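Local coordinates for natterin-like protein (Lethenteron camtschaticum, PDB 6IUL) that probably binds glycans through a jacalin-like lectin module and kills target cells, including tumour cells, by forming pores through an aerolysin-type module, at residues Y4-I10 with M138-N144; F74-L78 with V119-I123. All blocks are in the same frame, centred on the assembly; numbering follows the deposited sequence.

Interaction 1: residues Y4-I10 with M138-N144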
loop_
_atom_site.group_PDB
_atom_site.type_symbol
_atom_site.label_atom_id
_atom_site.label_comp_id
_atom_site.label_asym_id
_atom_site.label_seq_id
_atom_site.Cartn_x
_atom_site.Cartn_y
_atom_site.Cartn_z
ATOM N N TYR A 4 2.727 -30.363 -17.272
ATOM C CA TYR A 4 2.748 -30.520 -15.825
ATOM C C TYR A 4 3.158 -29.216 -15.118
ATOM O O TYR A 4 3.896 -28.392 -15.673
ATOM C CB TYR A 4 3.717 -31.658 -15.445
ATOM C CG TYR A 4 3.396 -32.976 -16.116
ATOM C CD1 TYR A 4 2.468 -33.853 -15.561
ATOM C CD2 TYR A 4 3.986 -33.324 -17.340
ATOM C CE1 TYR A 4 2.157 -35.056 -16.185
ATOM C CE2 TYR A 4 3.693 -34.534 -17.963
ATOM C CZ TYR A 4 2.779 -35.390 -17.377
ATOM O OH TYR A 4 2.483 -36.577 -17.999
ATOM N N PRO A 5 2.670 -29.022 -13.894
ATOM C CA PRO A 5 3.001 -27.843 -13.115
ATOM C C PRO A 5 4.390 -27.859 -12.486
ATOM O O PRO A 5 4.855 -26.797 -12.048
ATOM C CB PRO A 5 1.930 -27.846 -12.012
ATOM C CG PRO A 5 1.564 -29.281 -11.840
ATOM C CD PRO A 5 1.706 -29.913 -13.194
ATOM N N THR A 6 5.035 -29.041 -12.436
ATOM C CA THR A 6 6.356 -29.191 -11.859
ATOM C C THR A 6 7.319 -29.901 -12.799
ATOM O O THR A 6 6.926 -30.575 -13.711
ATOM C CB THR A 6 6.361 -29.948 -10.525
ATOM O OG1 THR A 6 6.001 -31.310 -10.742
ATOM C CG2 THR A 6 5.397 -29.375 -9.555
ATOM N N THR A 7 8.612 -29.673 -12.601
ATOM C CA THR A 7 9.655 -30.270 -13.405
ATOM C C THR A 7 10.720 -30.817 -12.457
ATOM O O THR A 7 11.059 -30.176 -11.429
ATOM C CB THR A 7 10.287 -29.277 -14.416
ATOM O OG1 THR A 7 11.379 -29.908 -15.082
ATOM C CG2 THR A 7 10.847 -28.020 -13.759
ATOM N N LEU A 8 11.252 -31.990 -12.808
ATOM C CA LEU A 8 12.157 -32.745 -11.954
ATOM C C LEU A 8 13.143 -33.528 -12.818
ATOM O O LEU A 8 12.715 -34.347 -13.683
ATOM C CB LEU A 8 11.343 -33.731 -11.144
ATOM C CG LEU A 8 12.138 -34.750 -10.334
ATOM C CD1 LEU A 8 13.090 -34.078 -9.322
ATOM C CD2 LEU A 8 11.127 -35.648 -9.628
ATOM N N HIS A 9 14.439 -33.261 -12.629
ATOM C CA HIS A 9 15.483 -33.924 -13.391
ATOM C C HIS A 9 16.489 -34.549 -12.405
ATOM O O HIS A 9 17.275 -33.865 -11.773
ATOM C CB HIS A 9 16.151 -32.920 -14.331
ATOM C CG HIS A 9 17.116 -33.528 -15.295
ATOM N ND1 HIS A 9 17.746 -32.779 -16.276
ATOM C CD2 HIS A 9 17.584 -34.791 -15.424
ATOM C CE1 HIS A 9 18.561 -33.563 -16.965
ATOM N NE2 HIS A 9 18.476 -34.787 -16.474
ATOM N N ILE A 10 16.446 -35.874 -12.305
ATOM C CA ILE A 10 17.258 -36.661 -11.350
ATOM C C ILE A 10 18.593 -37.080 -11.964
ATOM O O ILE A 10 18.647 -37.572 -13.079
ATOM C CB ILE A 10 16.493 -37.897 -10.907
ATOM C CG1 ILE A 10 15.211 -37.465 -10.187
ATOM C CG2 ILE A 10 17.349 -38.797 -10.022
ATOM C CD1 ILE A 10 14.329 -38.646 -9.789
ATOM N N MET A 138 19.570 -37.905 -7.126
ATOM C CA MET A 138 18.626 -36.886 -6.642
ATOM C C MET A 138 18.380 -35.822 -7.681
ATOM O O MET A 138 19.250 -35.560 -8.548
ATOM C CB MET A 138 19.135 -36.218 -5.383
ATOM C CG MET A 138 18.045 -35.609 -4.520
ATOM S SD MET A 138 18.661 -34.676 -3.111
ATOM C CE MET A 138 19.036 -35.926 -1.932
ATOM N N GLY A 139 17.185 -35.203 -7.579
ATOM C CA GLY A 139 16.900 -34.002 -8.315
ATOM C C GLY A 139 16.056 -33.067 -7.477
ATOM O O GLY A 139 15.496 -33.446 -6.442
ATOM N N PHE A 140 15.966 -31.828 -7.925
ATOM C CA PHE A 140 15.155 -30.803 -7.240
ATOM C C PHE A 140 13.828 -30.598 -7.972
ATOM O O PHE A 140 13.792 -30.464 -9.202
ATOM C CB PHE A 140 15.929 -29.494 -7.165
ATOM C CG PHE A 140 17.123 -29.537 -6.220
ATOM C CD1 PHE A 140 18.293 -30.151 -6.590
ATOM C CD2 PHE A 140 17.080 -28.929 -4.987
ATOM C CE1 PHE A 140 19.392 -30.204 -5.749
ATOM C CE2 PHE A 140 18.176 -28.976 -4.121
ATOM C CZ PHE A 140 19.330 -29.608 -4.502
ATOM N N ILE A 141 12.745 -30.612 -7.214
ATOM C CA ILE A 141 11.418 -30.381 -7.745
ATOM C C ILE A 141 11.177 -28.890 -7.868
ATOM O O ILE A 141 11.173 -28.199 -6.879
ATOM C CB ILE A 141 10.323 -30.947 -6.833
ATOM C CG1 ILE A 141 10.521 -32.447 -6.663
ATOM C CG2 ILE A 141 8.943 -30.770 -7.463
ATOM C CD1 ILE A 141 9.694 -33.058 -5.556
ATOM N N PHE A 142 10.966 -28.402 -9.085
ATOM C CA PHE A 142 10.682 -26.999 -9.316
ATOM C C PHE A 142 9.279 -26.804 -9.867
ATOM O O PHE A 142 8.823 -27.585 -10.708
ATOM C CB PHE A 142 11.657 -26.394 -10.342
ATOM C CG PHE A 142 13.037 -26.230 -9.839
ATOM C CD1 PHE A 142 13.346 -25.191 -8.974
ATOM C CD2 PHE A 142 14.057 -27.114 -10.236
ATOM C CE1 PHE A 142 14.631 -25.031 -8.470
ATOM C CE2 PHE A 142 15.344 -26.951 -9.745
ATOM C CZ PHE A 142 15.620 -25.920 -8.833
ATOM N N ILE A 143 8.635 -25.716 -9.458
ATOM C CA ILE A 143 7.447 -25.232 -10.158
ATOM C C ILE A 143 7.890 -24.673 -11.496
ATOM O O ILE A 143 8.862 -23.909 -11.588
ATOM C CB ILE A 143 6.715 -24.095 -9.373
ATOM C CG1 ILE A 143 6.319 -24.599 -8.004
ATOM C CG2 ILE A 143 5.465 -23.650 -10.135
ATOM C CD1 ILE A 143 5.688 -23.536 -7.122
ATOM N N ASN A 144 7.170 -25.043 -12.543
ATOM C CA ASN A 144 7.481 -24.508 -13.869
ATOM C C ASN A 144 7.207 -23.002 -13.892
ATOM O O ASN A 144 6.597 -22.463 -12.970
ATOM C CB ASN A 144 6.672 -25.248 -14.930
ATOM C CG ASN A 144 7.344 -26.512 -15.390
ATOM O OD1 ASN A 144 8.512 -26.467 -15.738
ATOM N ND2 ASN A 144 6.575 -27.622 -15.515
HETATM O O HOH W 1 7.508 -30.147 -16.676
HETATM O O HOH W 2 14.932 -30.638 -11.681
HETATM O O HOH W 3 17.206 -31.404 -10.531
#
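An antiparallel strand pair of the jacalin-like lectin module joins the N-terminal strand, through Thr7, to Phe142 on the long strand 135-155. The two strand axes approach to 4.6 Å and run at 157° to each other. Thr7 and Phe142 form a hydrogen-bonded pair: Thr7 N donates a hydrogen bond to Phe142 O at 2.8 Å, and Phe142 N returns a bond to Thr7 O at 2.9 Å. On their shared face, Thr7 CG2 rests on Phe142 CB, while the phenyl ring leads off toward Ile75 and Leu78 of strand 75-82.

Beyond this pair, Asn144 closes one end. Its backbone N bonds to Pro5 O at 2.9 Å, and its side chain turns back across the N-terminal segment. With CG lying beside its own backbone N (chi1 -86°), the amide sends ND2 to Tyr4 O, 2.8 Å away; that carbonyl lies close to the amide plane but receives the donor from above its own plane, and it has a second donor in Asn287. ND2 also donates to a water that bonds Thr6 O, so two partners fix the rotation of the amide, whose OD1 packs against Thr7 CG2 at 3.4 Å.

Around His9 and Phe140 the backbones separate and two waters fill in. One molecule bridges His9 N to Phe140 O, a second joins Phe140 N to His9 O, each standing in for a direct backbone bond; by Ile10 and Gly139 the chains are close again. The opposite face carries Leu8, whose CD1 reaches Ile141 CG1 at 4.0 Å and also covers the Gly139 backbone. Such pairing of the first strand of a lectin module with its last is typical of the beta-prism fold of jacalin-like lectins.

Interaction 2: residues F74-L78 with V119-I123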
loop_
_atom_site.group_PDB
_atom_site.type_symbol
_atom_site.label_atom_id
_atom_site.label_comp_id
_atom_site.label_asym_id
_atom_site.label_seq_id
_atom_site.Cartn_x
_atom_site.Cartn_y
_atom_site.Cartn_z
ATOM N N PHE A 74 15.175 -16.753 -5.099
ATOM C CA PHE A 74 14.935 -18.000 -5.791
ATOM C C PHE A 74 16.177 -18.500 -6.510
ATOM O O PHE A 74 17.208 -17.867 -6.451
ATOM C CB PHE A 74 13.736 -17.885 -6.751
ATOM C CG PHE A 74 13.878 -16.845 -7.801
ATOM C CD1 PHE A 74 13.500 -15.521 -7.556
ATOM C CD2 PHE A 74 14.351 -17.181 -9.074
ATOM C CE1 PHE A 74 13.633 -14.554 -8.552
ATOM C CE2 PHE A 74 14.461 -16.225 -10.097
ATOM C CZ PHE A 74 14.112 -14.890 -9.830
ATOM N N ILE A 75 16.065 -19.638 -7.198
ATOM C CA ILE A 75 17.218 -20.238 -7.880
ATOM C C ILE A 75 17.255 -19.853 -9.335
ATOM O O ILE A 75 16.271 -20.000 -10.050
ATOM C CB ILE A 75 17.216 -21.767 -7.718
ATOM C CG1 ILE A 75 17.445 -22.137 -6.262
ATOM C CG2 ILE A 75 18.309 -22.376 -8.560
ATOM C CD1 ILE A 75 17.313 -23.625 -5.965
ATOM N N LYS A 76 18.390 -19.303 -9.767
ATOM C CA LYS A 76 18.585 -18.877 -11.136
ATOM C C LYS A 76 19.165 -19.990 -12.015
ATOM O O LYS A 76 18.886 -20.106 -13.223
ATOM C CB LYS A 76 19.488 -17.630 -11.121
ATOM C CG LYS A 76 20.141 -17.267 -12.426
ATOM C CD LYS A 76 20.854 -15.919 -12.270
ATOM C CE LYS A 76 22.116 -16.066 -11.452
ATOM N NZ LYS A 76 22.949 -14.860 -11.565
ATOM N N SER A 77 20.015 -20.804 -11.427
ATOM C CA SER A 77 20.629 -21.924 -12.163
ATOM C C SER A 77 21.008 -23.019 -11.182
ATOM O O SER A 77 21.279 -22.765 -10.033
ATOM C CB SER A 77 21.861 -21.458 -12.951
ATOM O OG SER A 77 22.888 -21.027 -12.081
ATOM N N LEU A 78 21.001 -24.239 -11.664
ATOM C CA LEU A 78 21.356 -25.410 -10.899
ATOM C C LEU A 78 22.096 -26.392 -11.796
ATOM O O LEU A 78 21.685 -26.623 -12.910
ATOM C CB LEU A 78 20.091 -26.075 -10.392
ATOM C CG LEU A 78 20.283 -27.479 -9.751
ATOM C CD1 LEU A 78 20.797 -27.324 -8.353
ATOM C CD2 LEU A 78 18.977 -28.245 -9.707
ATOM N N VAL A 119 15.462 -25.082 -14.161
ATOM C CA VAL A 119 14.887 -24.735 -12.891
ATOM C C VAL A 119 13.466 -24.188 -12.944
ATOM O O VAL A 119 12.902 -23.814 -11.937
ATOM C CB VAL A 119 15.754 -23.711 -12.136
ATOM C CG1 VAL A 119 17.199 -24.198 -12.055
ATOM C CG2 VAL A 119 15.700 -22.347 -12.789
ATOM N N GLY A 120 12.869 -24.162 -14.113
ATOM C CA GLY A 120 11.521 -23.645 -14.264
ATOM C C GLY A 120 11.396 -22.205 -13.836
ATOM O O GLY A 120 12.032 -21.344 -14.418
ATOM N N SER A 121 10.581 -21.975 -12.795
ATOM C CA SER A 121 10.461 -20.686 -12.181
ATOM C C SER A 121 11.591 -20.389 -11.202
ATOM O O SER A 121 11.691 -19.281 -10.709
ATOM C CB SER A 121 9.149 -20.608 -11.417
ATOM O OG SER A 121 9.180 -21.433 -10.266
ATOM N N GLY A 122 12.384 -21.399 -10.853
ATOM C CA GLY A 122 13.388 -21.246 -9.806
ATOM C C GLY A 122 12.845 -21.399 -8.400
ATOM O O GLY A 122 13.577 -21.232 -7.437
ATOM N N ILE A 123 11.547 -21.691 -8.271
ATOM C CA ILE A 123 10.948 -21.871 -6.968
ATOM C C ILE A 123 10.893 -23.355 -6.705
ATOM O O ILE A 123 10.198 -24.087 -7.398
ATOM C CB ILE A 123 9.503 -21.314 -6.917
ATOM C CG1 ILE A 123 9.401 -19.847 -7.360
ATOM C CG2 ILE A 123 8.907 -21.515 -5.562
ATOM C CD1 ILE A 123 10.193 -18.940 -6.520
#
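Phe74 meets the 119-123 loop first, its CB lying 3.4 Å from Gly122 O and 3.7 Å from Ile123 CD1. A chi1 of 59° sets its ring between the backbone N and the carbonyl carbon, from where CD2 approaches Ser121 O at 3.8 Å. Lys192 of the second subunit also packs on this phenylalanine.

At Ile75 the contact turns polar: its N-H points at Gly122 O across 3.0 Å in a nearly straight bond (171°), the donor tilted modestly from the carbonyl plane. The same residue's O receives a CA-H...O contact from Gly122 CA, so the backbones lie close where glycine has no side chain. Ile75 CG2 extends to Val119 CG1 and joins the apolar layer that includes Phe142.

Lys76 and Ser77 together face Ile95, a classic beta bulge, and here the chain turns a corner. The Lys76 carbonyl is still brushed by Val119 CG2, while the lysine NZ makes a long, weak ion pair with Glu170 of the second subunit. Leu78 then returns to the interior, where its CB lies 3.8 Å from Val119 CG1. The valine thus straddles the corner, one methyl facing Leu78 and Ile75, the other the carbonyls of Ile75 and Lys76.

The loop itself is a type II' turn closed by Gly122 N to Val119 O, overlapped by an ST turn in which Ser121 OG accepts from Ile123 N; that hydroxyl also bonds Ile143 O. Against 74-78 the loop thus rests mainly on apolar packing with one backbone bond, while Ile143 and, at Gly120 O, Lys172 of the second subunit are further holds.

Interactions 1 and 2 lie on the same side of the chain's centre, about 10 Å apart between centres, and along the sequence 74-78 with 119-123 is nested inside the loop closed by 4-10 with 138-144. They meet directly through a probable hydrogen bond from Ile143 N to Ile123 O, with Phe142 packed against Val119. Strand 135-155 therefore pairs with the N-terminal strand on one side and receives the turn after strand 114-117, which ties it to the separate sheet of strand 75-82. Strand 135-155 runs on into the region assigned to the aerolysin-type family, so the contacts probably lie close to where the two modules join.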